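Local coordinates for cupin domain protein (Microcystis aeruginosa DIANCHI905, PDB 5ZBF) that probably acts as a cupin-superfamily isomerase in the biosynthesis of the Choi moiety of aeruginosins, binding iron(II) and 4-hydroxyphenylpyruvate, at residues 11-14 against 18-21; 23-28 against 184-189; 50-55 against 135-140; 166-171 against 175-180. One frame throughout, in Å; residues are numbered along the deposited sequence.

Contact 1: 11-14 against 18-21; sequences IKLN and ELEV
Two neighbouring residues of the facing strand close on Ile11 O. Leu19 N gives it a nearly straight hydrogen bond of 2.8 Å, with the donor in the carbonyl plane and an N-H...O angle of 172°. Glu18 CA adds a C-H...O contact to Ile11 O at 3.5 Å. The return bond, Ile11 N to Leu19 O at 2.9 Å, completes the hydrogen-bonded antiparallel pair, its donor tilted from the plane of the Leu19 carbonyl. Next along the strands, Lys12 and Glu18 form a non-hydrogen-bonded pair whose side chains leave on the face opposite to that of Ile11 and Leu19. Lys12 runs out extended, its CG opposite the backbone N (chi1 -172°), and passes Glu18 at a slant, with Lys12 CG 4.1 Å from Glu18 CG. The charged ends do not meet: Lys12 NZ lies 4.9 Å from Glu18 OE2, so any attraction between them probably acts at longer range. On the other side Leu13 CD2 reaches the Leu19 methyl CD1 at 4.0 Å, one methyl against the other. Leu19 itself is buried and continues onto Gln30 and Ser32 of strand 27-34, while Leu13 is exposed and its side chain also touches the bound 4-hydroxyphenylpyruvate. Leu19 thus backs Leu13 and Gln30, both members of the ligand pocket. The segment axes diverge from strict antiparallelism, at 138°, as expected of twisted strands. The arrangement is that of an antiparallel beta hairpin, formed by strands 9-14 and 17-24, that brings a leucine to the ligand pocket of the iron-bearing cupin barrel.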
loop_
_atom_site.group_PDB
_atom_site.type_symbol
_atom_site.label_atom_id
_atom_site.label_comp_id
_atom_site.label_asym_id
_atom_site.label_seq_id
_atom_site.Cartn_x
_atom_site.Cartn_y
_atom_site.Cartn_z
ATOM N N ILE A 11 9.872 -9.643 -10.378
ATOM C CA ILE A 11 9.196 -10.698 -11.122
ATOM C C ILE A 11 8.467 -10.128 -12.341
ATOM O O ILE A 11 7.967 -9.009 -12.288
ATOM C CB ILE A 11 8.229 -11.454 -10.173
ATOM C CG1 ILE A 11 8.928 -12.695 -9.606
ATOM C CG2 ILE A 11 6.935 -11.869 -10.854
ATOM C CD1 ILE A 11 9.285 -12.567 -8.146
ATOM N N LYS A 12 8.396 -10.912 -13.417
ATOM C CA LYS A 12 7.576 -10.542 -14.544
ATOM C C LYS A 12 6.485 -11.589 -14.632
ATOM O O LYS A 12 6.758 -12.756 -14.787
ATOM C CB LYS A 12 8.383 -10.477 -15.827
ATOM C CG LYS A 12 7.580 -9.905 -16.981
ATOM C CD LYS A 12 8.468 -9.492 -18.137
ATOM C CE LYS A 12 7.646 -8.815 -19.220
ATOM N NZ LYS A 12 8.313 -8.883 -20.542
ATOM N N LEU A 13 5.249 -11.135 -14.461
ATOM C CA LEU A 13 4.160 -12.066 -14.227
ATOM C C LEU A 13 3.642 -12.561 -15.546
ATOM O O LEU A 13 3.249 -13.720 -15.679
ATOM C CB LEU A 13 3.052 -11.387 -13.424
ATOM C CG LEU A 13 2.224 -12.286 -12.512
ATOM C CD1 LEU A 13 3.113 -13.148 -11.621
ATOM C CD2 LEU A 13 1.273 -11.438 -11.681
ATOM N N ASN A 14 3.631 -11.667 -16.520
ATOM C CA ASN A 14 3.265 -12.005 -17.877
ATOM C C ASN A 14 3.789 -10.825 -18.683
ATOM O O ASN A 14 4.438 -9.927 -18.102
ATOM C CB ASN A 14 1.739 -12.192 -17.995
ATOM C CG ASN A 14 0.947 -11.009 -17.443
ATOM O OD1 ASN A 14 0.996 -9.906 -17.986
ATOM N ND2 ASN A 14 0.193 -11.244 -16.367
ATOM N N GLU A 18 4.891 -6.266 -14.357
ATOM C CA GLU A 18 6.143 -6.394 -13.640
ATOM C C GLU A 18 5.913 -6.011 -12.193
ATOM O O GLU A 18 5.196 -5.034 -11.908
ATOM C CB GLU A 18 7.193 -5.505 -14.279
ATOM C CG GLU A 18 7.581 -6.015 -15.654
ATOM C CD GLU A 18 8.453 -5.051 -16.410
ATOM O OE1 GLU A 18 8.230 -3.825 -16.314
ATOM O OE2 GLU A 18 9.347 -5.526 -17.115
ATOM N N LEU A 19 6.497 -6.794 -11.290
ATOM C CA LEU A 19 6.304 -6.612 -9.858
ATOM C C LEU A 19 7.637 -6.532 -9.119
ATOM O O LEU A 19 8.624 -7.148 -9.535
ATOM C CB LEU A 19 5.507 -7.777 -9.277
ATOM C CG LEU A 19 4.117 -8.110 -9.839
ATOM C CD1 LEU A 19 3.580 -9.351 -9.148
ATOM C CD2 LEU A 19 3.138 -6.964 -9.657
ATOM N N GLU A 20 7.645 -5.739 -8.043
ATOM C CA GLU A 20 8.681 -5.783 -7.014
ATOM C C GLU A 20 7.996 -6.331 -5.768
ATOM O O GLU A 20 7.104 -5.684 -5.203
ATOM C CB GLU A 20 9.258 -4.388 -6.751
ATOM C CG GLU A 20 10.060 -3.823 -7.925
ATOM C CD GLU A 20 11.373 -4.553 -8.223
ATOM O OE1 GLU A 20 11.920 -5.277 -7.357
ATOM O OE2 GLU A 20 11.888 -4.382 -9.353
ATOM N N VAL A 21 8.408 -7.526 -5.358
ATOM C CA VAL A 21 7.673 -8.297 -4.355
ATOM C C VAL A 21 8.430 -8.282 -3.026
ATOM O O VAL A 21 9.592 -8.689 -2.959
ATOM C CB VAL A 21 7.461 -9.754 -4.805
ATOM C CG1 VAL A 21 6.718 -10.517 -3.721
ATOM C CG2 VAL A 21 6.693 -9.797 -6.123
#

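Contact 2: 23-28 against 184-189; sequences QCQDTI and YAPSKV
Cys24 CB rests over one face of the Tyr184 ring in a CH-pi contact, 3.8 Å from the ring centroid and only 15° off the normal. Its nearest ring atom is Tyr184 CD1, at 3.7 Å. Cys24 SG, further from the normal, makes an oblique sulfur-aromatic contact. Tyr184 CG stands anti to the backbone N (chi1 168°), which carries the ring out to Cys24. The opposite face is covered by the chain's own continuation, with Pro186 N above the centre of the ring. At the phenol end the extended Gln25 chain crosses the tyrosine at about a right angle, its amide plane turned 77° from the ring. Gln25 CD comes within 3.1 Å of Tyr184 OH, a close approach without a hydrogen bond between the two, and Gln25 NE2 lies 4.0 Å from Pro186 CG. The polar ends are held further out: Tyr184 OH hydrogen-bonds Glu156, and Gln25 NE2 bonds Glu3. Behind them, a type II' turn from Cys24 to Thr27 presents Cys24 and Gln25 together, and Gln23 NE2 hydrogen-bonds Gln25 O at 2.7 Å. A leucine in place of Tyr184 would probably lose the flat surface under Cys24 CB and leave Glu156 without its phenol partner. No hydrogen bond joins the segments: they meet mainly through van der Waals and CH-pi contact, while Glu156 and Glu3 take up the phenol hydroxyl and the Gln25 amide nitrogen.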
loop_
_atom_site.group_PDB
_atom_site.type_symbol
_atom_site.label_atom_id
_atom_site.label_comp_id
_atom_site.label_asym_id
_atom_site.label_seq_id
_atom_site.Cartn_x
_atom_site.Cartn_y
_atom_site.Cartn_z
ATOM N N GLN A 23 8.385 -9.341 1.106
ATOM C CA GLN A 23 7.791 -10.200 2.129
ATOM C C GLN A 23 7.749 -9.440 3.443
ATOM O O GLN A 23 8.769 -8.918 3.865
ATOM C CB GLN A 23 8.607 -11.480 2.295
ATOM C CG GLN A 23 7.895 -12.568 3.091
ATOM C CD GLN A 23 6.709 -13.160 2.343
ATOM O OE1 GLN A 23 6.831 -13.571 1.185
ATOM N NE2 GLN A 23 5.555 -13.211 3.005
ATOM N N CYS A 24 6.572 -9.386 4.071
ATOM C CA CYS A 24 6.382 -8.750 5.379
ATOM C C CYS A 24 5.686 -9.754 6.318
ATOM O O CYS A 24 4.480 -9.672 6.574
ATOM C CB CYS A 24 5.546 -7.478 5.237
ATOM S SG CYS A 24 6.257 -6.235 4.144
ATOM N N GLN A 25 6.473 -10.705 6.811
ATOM C CA GLN A 25 5.961 -11.881 7.514
ATOM C C GLN A 25 4.845 -12.549 6.702
ATOM O O GLN A 25 5.125 -13.077 5.632
ATOM C CB GLN A 25 5.563 -11.532 8.950
ATOM C CG GLN A 25 6.784 -11.335 9.831
ATOM C CD GLN A 25 6.452 -11.016 11.283
ATOM O OE1 GLN A 25 5.307 -11.130 11.725
ATOM N NE2 GLN A 25 7.464 -10.611 12.029
ATOM N N ASP A 26 3.594 -12.510 7.162
ATOM C CA ASP A 26 2.523 -13.233 6.465
ATOM C C ASP A 26 1.779 -12.374 5.445
ATOM O O ASP A 26 0.788 -12.821 4.856
ATOM C CB ASP A 26 1.543 -13.853 7.466
ATOM C CG ASP A 26 2.185 -14.920 8.323
ATOM O OD1 ASP A 26 3.096 -15.626 7.837
ATOM O OD2 ASP A 26 1.772 -15.059 9.490
ATOM N N THR A 27 2.263 -11.152 5.231
ATOM C CA THR A 27 1.730 -10.269 4.214
ATOM C C THR A 27 2.767 -10.088 3.105
ATOM O O THR A 27 3.954 -9.906 3.374
ATOM C CB THR A 27 1.404 -8.892 4.818
ATOM O OG1 THR A 27 0.563 -9.070 5.960
ATOM C CG2 THR A 27 0.713 -7.984 3.808
ATOM N N ILE A 28 2.307 -10.168 1.863
ATOM C CA ILE A 28 3.114 -9.796 0.709
ATOM C C ILE A 28 2.692 -8.406 0.244
ATOM O O ILE A 28 1.504 -8.149 0.026
ATOM C CB ILE A 28 2.921 -10.799 -0.443
ATOM C CG1 ILE A 28 3.425 -12.186 -0.038
ATOM C CG2 ILE A 28 3.631 -10.318 -1.699
ATOM C CD1 ILE A 28 2.756 -13.306 -0.802
ATOM N N TYR A 184 8.711 -2.173 7.134
ATOM C CA TYR A 184 7.773 -3.081 7.768
ATOM C C TYR A 184 8.023 -3.060 9.270
ATOM O O TYR A 184 9.121 -3.379 9.721
ATOM C CB TYR A 184 7.951 -4.497 7.220
ATOM C CG TYR A 184 7.211 -5.542 8.022
ATOM C CD1 TYR A 184 5.854 -5.408 8.279
ATOM C CD2 TYR A 184 7.872 -6.665 8.528
ATOM C CE1 TYR A 184 5.164 -6.363 9.014
ATOM C CE2 TYR A 184 7.189 -7.624 9.260
ATOM C CZ TYR A 184 5.835 -7.464 9.503
ATOM O OH TYR A 184 5.139 -8.402 10.241
ATOM N N ALA A 185 7.002 -2.675 10.027
ATOM C CA ALA A 185 7.086 -2.623 11.488
ATOM C C ALA A 185 6.128 -3.650 12.069
ATOM O O ALA A 185 4.919 -3.428 12.068
ATOM C CB ALA A 185 6.740 -1.231 11.998
ATOM N N PRO A 186 6.659 -4.785 12.551
ATOM C CA PRO A 186 5.803 -5.769 13.198
ATOM C C PRO A 186 5.118 -5.197 14.423
ATOM O O PRO A 186 5.507 -4.131 14.919
ATOM C CB PRO A 186 6.778 -6.876 13.624
ATOM C CG PRO A 186 7.968 -6.700 12.769
ATOM C CD PRO A 186 8.058 -5.238 12.470
ATOM N N SER A 187 4.113 -5.914 14.913
ATOM C CA SER A 187 3.428 -5.521 16.140
ATOM C C SER A 187 4.429 -5.242 17.258
ATOM O O SER A 187 5.378 -6.004 17.466
ATOM C CB SER A 187 2.442 -6.602 16.582
ATOM O OG SER A 187 1.294 -6.591 15.754
ATOM N N LYS A 188 4.225 -4.111 17.928
ATOM C CA LYS A 188 4.938 -3.747 19.166
ATOM C C LYS A 188 6.367 -3.215 19.007
ATOM O O LYS A 188 6.988 -2.860 20.002
ATOM C CB LYS A 188 4.909 -4.899 20.195
ATOM C CG LYS A 188 3.518 -5.223 20.709
ATOM C CD LYS A 188 3.538 -6.430 21.631
ATOM C CE LYS A 188 2.434 -6.368 22.675
ATOM N NZ LYS A 188 1.228 -5.631 22.211
ATOM N N VAL A 189 6.883 -3.122 17.780
ATOM C CA VAL A 189 8.208 -2.565 17.541
ATOM C C VAL A 189 8.153 -1.032 17.684
ATOM O O VAL A 189 7.142 -0.418 17.364
ATOM C CB VAL A 189 8.708 -2.996 16.143
ATOM C CG1 VAL A 189 9.957 -2.245 15.724
ATOM C CG2 VAL A 189 8.967 -4.497 16.127
#

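Contact 3: 50-55 against 135-140; sequences IGMVLS and FEIVMM
Ile50 and Phe135 both adopt a first torsion that places the branch between backbone N and carbonyl carbon (chi1 57° for CG1 of Ile50, 60° for CG of Phe135), and these settings bring the two side chains past each other in opposite directions. Two branches of Ile50 consequently lie on the same face of the Phe135 ring. CD1 sits near the root of the ring, 3.5 Å from Phe135 CG and 3.8 Å from the ring centroid, a CH-pi contact over the face. CG2 lies further out, 3.5 Å from Phe135 CE2. The same CD1 also meets Ile137 CD1, at 4.2 Å, so the isoleucine tip is shared between two residues of the facing strand. Met52 SD approaches Ile137 CG2 as well, but Met52 has two deposited conformers and this contact is less certain. Around the pair, Ile75 touches Ile50, Met52 and Phe135, and Val77 adds to the packing against the ring. An alanine at Phe135 would probably open a gap beneath both branches of Ile50 and leave Ile75 and Val77 without the ring they pack on. The strand segments lie 10.0 Å apart at their axes and run within 19° of parallel, a separation of layers that face each other through side chains. Without any hydrogen bond between them, these two segments, strands from the two cupin domains, meet through buried hydrophobic and CH-pi packing.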
loop_
_atom_site.group_PDB
_atom_site.type_symbol
_atom_site.label_atom_id
_atom_site.label_comp_id
_atom_site.label_asym_id
_atom_site.label_seq_id
_atom_site.Cartn_x
_atom_site.Cartn_y
_atom_site.Cartn_z
ATOM N N ILE A 50 -5.847 -6.194 -1.527
ATOM C CA ILE A 50 -6.212 -4.793 -1.647
ATOM C C ILE A 50 -5.113 -4.085 -2.413
ATOM O O ILE A 50 -3.988 -4.572 -2.464
ATOM C CB ILE A 50 -6.361 -4.106 -0.270
ATOM C CG1 ILE A 50 -5.071 -4.235 0.558
ATOM C CG2 ILE A 50 -7.536 -4.710 0.489
ATOM C CD1 ILE A 50 -5.102 -3.518 1.889
ATOM N N GLY A 51 -5.424 -2.924 -2.972
ATOM C CA GLY A 51 -4.408 -2.138 -3.647
ATOM C C GLY A 51 -4.886 -0.797 -4.133
ATOM O O GLY A 51 -6.068 -0.500 -4.065
ATOM N N MET A 52 -3.941 0.004 -4.625
ATOM C CA MET A 52 -4.233 1.349 -5.114
ATOM C C MET A 52 -3.357 1.640 -6.307
ATOM O O MET A 52 -2.246 1.117 -6.417
ATOM C CB MET A 52 -3.911 2.410 -4.070
ATOM C CG MET A 52 -4.584 2.253 -2.730
ATOM S SD MET A 52 -4.199 3.715 -1.743
ATOM C CE MET A 52 -4.762 5.023 -2.836
ATOM N N VAL A 53 -3.874 2.472 -7.196
ATOM C CA VAL A 53 -3.097 3.042 -8.288
ATOM C C VAL A 53 -2.312 4.237 -7.723
ATOM O O VAL A 53 -2.879 5.090 -7.012
ATOM C CB VAL A 53 -4.027 3.542 -9.404
ATOM C CG1 VAL A 53 -3.251 4.266 -10.495
ATOM C CG2 VAL A 53 -4.859 2.384 -9.948
ATOM N N LEU A 54 -1.026 4.304 -8.045
ATOM C CA LEU A 54 -0.186 5.451 -7.678
ATOM C C LEU A 54 -0.036 6.450 -8.819
ATOM O O LEU A 54 0.017 7.644 -8.594
ATOM C CB LEU A 54 1.190 4.976 -7.216
ATOM C CG LEU A 54 1.255 4.020 -6.020
ATOM C CD1 LEU A 54 2.684 3.558 -5.781
ATOM C CD2 LEU A 54 0.695 4.691 -4.766
ATOM N N SER A 55 0.054 5.943 -10.045
ATOM C CA SER A 55 0.145 6.764 -11.234
ATOM C C SER A 55 -0.602 6.051 -12.357
ATOM O O SER A 55 -0.408 4.856 -12.565
ATOM C CB SER A 55 1.608 6.974 -11.617
ATOM O OG SER A 55 1.715 7.680 -12.830
ATOM N N PHE A 135 -7.785 -4.022 7.304
ATOM C CA PHE A 135 -6.721 -3.070 7.015
ATOM C C PHE A 135 -7.190 -1.626 7.198
ATOM O O PHE A 135 -8.371 -1.330 7.108
ATOM C CB PHE A 135 -6.251 -3.243 5.556
ATOM C CG PHE A 135 -7.344 -3.005 4.565
ATOM C CD1 PHE A 135 -7.545 -1.748 4.009
ATOM C CD2 PHE A 135 -8.234 -4.026 4.244
ATOM C CE1 PHE A 135 -8.592 -1.525 3.130
ATOM C CE2 PHE A 135 -9.281 -3.805 3.366
ATOM C CZ PHE A 135 -9.456 -2.553 2.801
ATOM N N GLU A 136 -6.235 -0.730 7.402
ATOM C CA GLU A 136 -6.481 0.698 7.270
ATOM C C GLU A 136 -5.374 1.285 6.415
ATOM O O GLU A 136 -4.206 0.974 6.626
ATOM C CB GLU A 136 -6.502 1.383 8.639
ATOM C CG GLU A 136 -6.754 2.877 8.557
ATOM C CD GLU A 136 -6.931 3.540 9.912
ATOM O OE1 GLU A 136 -6.555 2.945 10.943
ATOM O OE2 GLU A 136 -7.436 4.678 9.940
ATOM N N ILE A 137 -5.741 2.136 5.463
ATOM C CA ILE A 137 -4.754 2.836 4.641
ATOM C C ILE A 137 -4.786 4.321 4.993
ATOM O O ILE A 137 -5.851 4.916 5.088
ATOM C CB ILE A 137 -4.994 2.589 3.137
ATOM C CG1 ILE A 137 -4.766 1.095 2.833
ATOM C CG2 ILE A 137 -4.070 3.454 2.281
ATOM C CD1 ILE A 137 -5.042 0.700 1.404
ATOM N N VAL A 138 -3.604 4.887 5.207
ATOM C CA VAL A 138 -3.446 6.293 5.558
ATOM C C VAL A 138 -2.431 6.912 4.610
ATOM O O VAL A 138 -1.339 6.394 4.466
ATOM C CB VAL A 138 -2.944 6.450 7.007
ATOM C CG1 VAL A 138 -2.850 7.929 7.383
ATOM C CG2 VAL A 138 -3.859 5.690 7.959
ATOM N N MET A 139 -2.806 8.010 3.963
ATOM C CA MET A 139 -1.890 8.796 3.132
ATOM C C MET A 139 -1.786 10.173 3.769
ATOM O O MET A 139 -2.801 10.775 4.109
ATOM C CB MET A 139 -2.435 8.939 1.715
ATOM C CG MET A 139 -1.480 9.616 0.743
ATOM S SD MET A 139 -2.023 9.575 -0.980
ATOM C CE MET A 139 -3.488 10.597 -0.934
ATOM N N MET A 140 -0.568 10.676 3.918
ATOM C CA MET A 140 -0.369 11.935 4.625
ATOM C C MET A 140 0.922 12.614 4.233
ATOM O O MET A 140 1.904 11.953 3.908
ATOM C CB MET A 140 -0.354 11.679 6.124
ATOM C CG MET A 140 0.813 10.845 6.604
ATOM S SD MET A 140 0.606 10.375 8.325
ATOM C CE MET A 140 0.690 11.963 9.135
#

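Contact 4: 166-171 against 175-180; sequences LEIFIE and QCLEYG
Ile168 and Leu177 meet at a slant on the buried face of the hairpin, Ile168 CG1 3.8 Å from Leu177 CD2. Ile168 CG1 stands opposite the carbonyl carbon (chi1 -65°), which sends this branch toward the leucine while CG2 turns elsewhere. Leu166 is on the same face, directed to Ile201 and Leu203 of strand 201-208, and Leu177 also packs on Tyr183. The other face carries Glu167 and Cys176, a non-hydrogen-bonded pair in which the glutamate's methylene Glu167 CG lies 3.6 Å from Cys176 SG. Beyond this point the extended glutamate leads away from the cysteine, and its carboxylate hydrogen-bonds Ser196. Backbone bonds set the register of the two strands. Leu166 O accepts from Leu177 N at 2.8 Å and also takes a C-H...O contact from Cys176 CA at 3.4 Å, while Leu166 N returns a bond to Leu177 O at 3.0 Å. Ile168 and Gln175 exchange a second pair, Ile168 N to Gln175 O at 2.9 Å and Gln175 N to Ile168 O at 3.0 Å. The result is a twisted antiparallel beta hairpin, with Leu166, Ile168 and Leu177 packed on one face and Glu167 and Cys176 paired on the other, at the margin of a four-stranded sheet in the second cupin domain.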
loop_
_atom_site.group_PDB
_atom_site.type_symbol
_atom_site.label_atom_id
_atom_site.label_comp_id
_atom_site.label_asym_id
_atom_site.label_seq_id
_atom_site.Cartn_x
_atom_site.Cartn_y
_atom_site.Cartn_z
ATOM N N LEU A 166 13.104 10.040 3.393
ATOM C CA LEU A 166 12.654 10.034 4.786
ATOM C C LEU A 166 13.511 9.088 5.633
ATOM O O LEU A 166 13.736 7.941 5.246
ATOM C CB LEU A 166 11.187 9.603 4.831
ATOM C CG LEU A 166 10.448 9.657 6.166
ATOM C CD1 LEU A 166 10.322 11.089 6.667
ATOM C CD2 LEU A 166 9.073 9.012 6.046
ATOM N N GLU A 167 13.977 9.566 6.785
ATOM C CA GLU A 167 14.715 8.732 7.740
ATOM C C GLU A 167 13.695 7.960 8.585
ATOM O O GLU A 167 12.796 8.562 9.173
ATOM C CB GLU A 167 15.613 9.588 8.647
ATOM C CG GLU A 167 16.556 10.548 7.926
ATOM C CD GLU A 167 17.536 11.265 8.851
ATOM O OE1 GLU A 167 17.663 10.889 10.039
ATOM O OE2 GLU A 167 18.190 12.220 8.377
ATOM N N ILE A 168 13.826 6.639 8.625
ATOM C CA ILE A 168 12.933 5.774 9.412
ATOM C C ILE A 168 13.780 4.914 10.345
ATOM O O ILE A 168 14.778 4.358 9.915
ATOM C CB ILE A 168 12.100 4.855 8.487
ATOM C CG1 ILE A 168 11.137 5.689 7.624
ATOM C CG2 ILE A 168 11.312 3.818 9.295
ATOM C CD1 ILE A 168 9.973 6.287 8.395
ATOM N N PHE A 169 13.380 4.832 11.616
ATOM C CA PHE A 169 14.014 3.964 12.614
ATOM C C PHE A 169 12.985 2.947 13.072
ATOM O O PHE A 169 11.866 3.315 13.393
ATOM C CB PHE A 169 14.506 4.773 13.828
ATOM C CG PHE A 169 14.949 3.922 15.009
ATOM C CD1 PHE A 169 14.035 3.498 15.974
ATOM C CD2 PHE A 169 16.287 3.565 15.163
ATOM C CE1 PHE A 169 14.442 2.727 17.055
ATOM C CE2 PHE A 169 16.703 2.800 16.242
ATOM C CZ PHE A 169 15.779 2.381 17.192
ATOM N N ILE A 170 13.367 1.674 13.069
ATOM C CA ILE A 170 12.514 0.614 13.591
ATOM C C ILE A 170 13.305 -0.274 14.544
ATOM O O ILE A 170 14.261 -0.949 14.139
ATOM C CB ILE A 170 11.895 -0.232 12.465
ATOM C CG1 ILE A 170 10.961 0.638 11.627
ATOM C CG2 ILE A 170 11.121 -1.412 13.037
ATOM C CD1 ILE A 170 10.491 -0.033 10.366
ATOM N N GLU A 171 12.893 -0.232 15.814
ATOM C CA GLU A 171 13.415 -1.030 16.945
ATOM C C GLU A 171 14.865 -0.783 17.301
ATOM O O GLU A 171 15.182 -0.385 18.433
ATOM C CB GLU A 171 13.200 -2.544 16.732
ATOM C CG GLU A 171 13.327 -3.410 17.991
ATOM C CD GLU A 171 12.119 -3.331 18.921
ATOM O OE1 GLU A 171 11.550 -2.231 19.109
ATOM O OE2 GLU A 171 11.741 -4.366 19.482
ATOM N N GLN A 175 17.251 3.489 8.390
ATOM C CA GLN A 175 17.507 3.673 6.963
ATOM C C GLN A 175 16.816 4.924 6.421
ATOM O O GLN A 175 15.765 5.332 6.926
ATOM C CB GLN A 175 16.972 2.470 6.187
ATOM C CG GLN A 175 18.008 1.407 5.883
ATOM C CD GLN A 175 17.497 0.360 4.913
ATOM O OE1 GLN A 175 17.597 -0.833 5.174
ATOM N NE2 GLN A 175 16.944 0.803 3.787
ATOM N N CYS A 176 17.406 5.517 5.381
ATOM C CA CYS A 176 16.729 6.538 4.593
ATOM C C CYS A 176 15.963 5.841 3.482
ATOM O O CYS A 176 16.521 5.013 2.762
ATOM C CB CYS A 176 17.712 7.553 4.014
ATOM S SG CYS A 176 18.253 8.756 5.244
ATOM N N LEU A 177 14.687 6.174 3.365
ATOM C CA LEU A 177 13.797 5.566 2.389
ATOM C C LEU A 177 13.509 6.535 1.270
ATOM O O LEU A 177 13.385 7.734 1.498
ATOM C CB LEU A 177 12.472 5.179 3.048
ATOM C CG LEU A 177 12.168 3.709 3.335
ATOM C CD1 LEU A 177 13.399 2.919 3.745
ATOM C CD2 LEU A 177 11.082 3.633 4.397
ATOM N N GLU A 178 13.397 5.991 0.058
ATOM C CA GLU A 178 12.901 6.716 -1.100
ATOM C C GLU A 178 11.846 5.839 -1.768
ATOM O O GLU A 178 11.713 4.649 -1.442
ATOM C CB GLU A 178 14.038 7.028 -2.082
ATOM C CG GLU A 178 15.123 7.931 -1.512
ATOM C CD GLU A 178 16.174 8.293 -2.531
ATOM O OE1 GLU A 178 16.428 7.486 -3.451
ATOM O OE2 GLU A 178 16.751 9.392 -2.409
ATOM N N TYR A 179 11.084 6.412 -2.689
ATOM C CA TYR A 179 10.126 5.613 -3.441
ATOM C C TYR A 179 10.832 4.403 -4.073
ATOM O O TYR A 179 11.932 4.520 -4.605
ATOM C CB TYR A 179 9.378 6.422 -4.499
ATOM C CG TYR A 179 8.494 5.501 -5.296
ATOM C CD1 TYR A 179 7.306 5.019 -4.759
ATOM C CD2 TYR A 179 8.895 5.030 -6.541
ATOM C CE1 TYR A 179 6.514 4.134 -5.458
ATOM C CE2 TYR A 179 8.117 4.137 -7.242
ATOM C CZ TYR A 179 6.928 3.695 -6.696
ATOM O OH TYR A 179 6.156 2.803 -7.388
ATOM N N GLY A 180 10.181 3.247 -3.986
ATOM C CA GLY A 180 10.766 1.982 -4.411
ATOM C C GLY A 180 11.178 1.059 -3.282
ATOM O O GLY A 180 11.464 -0.119 -3.511
#

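In the fold
Contact 1 stands closest to the ligand pocket: the Leu13 side chain is about 4 Å from the bound 4-hydroxyphenylpyruvate and about 8 Å from the iron. Contact 3, in the interior, is more remote, with the Ile50 side chain about 10 Å from both. Strand 17-24 is common to contacts 1 and 2, and their segments touch where Val21 CG1 lies 3.7 Å from Ile28 CG2. Contact 2 is linked to contact 4 along the chain, strand 183-185 following strand 173-177. Contact 4 also reaches contact 3, Leu54 CD1 lying 3.9 Å from Tyr179 CE1. Contacts 2 and 3 both bring together segments of the first and second halves of the chain.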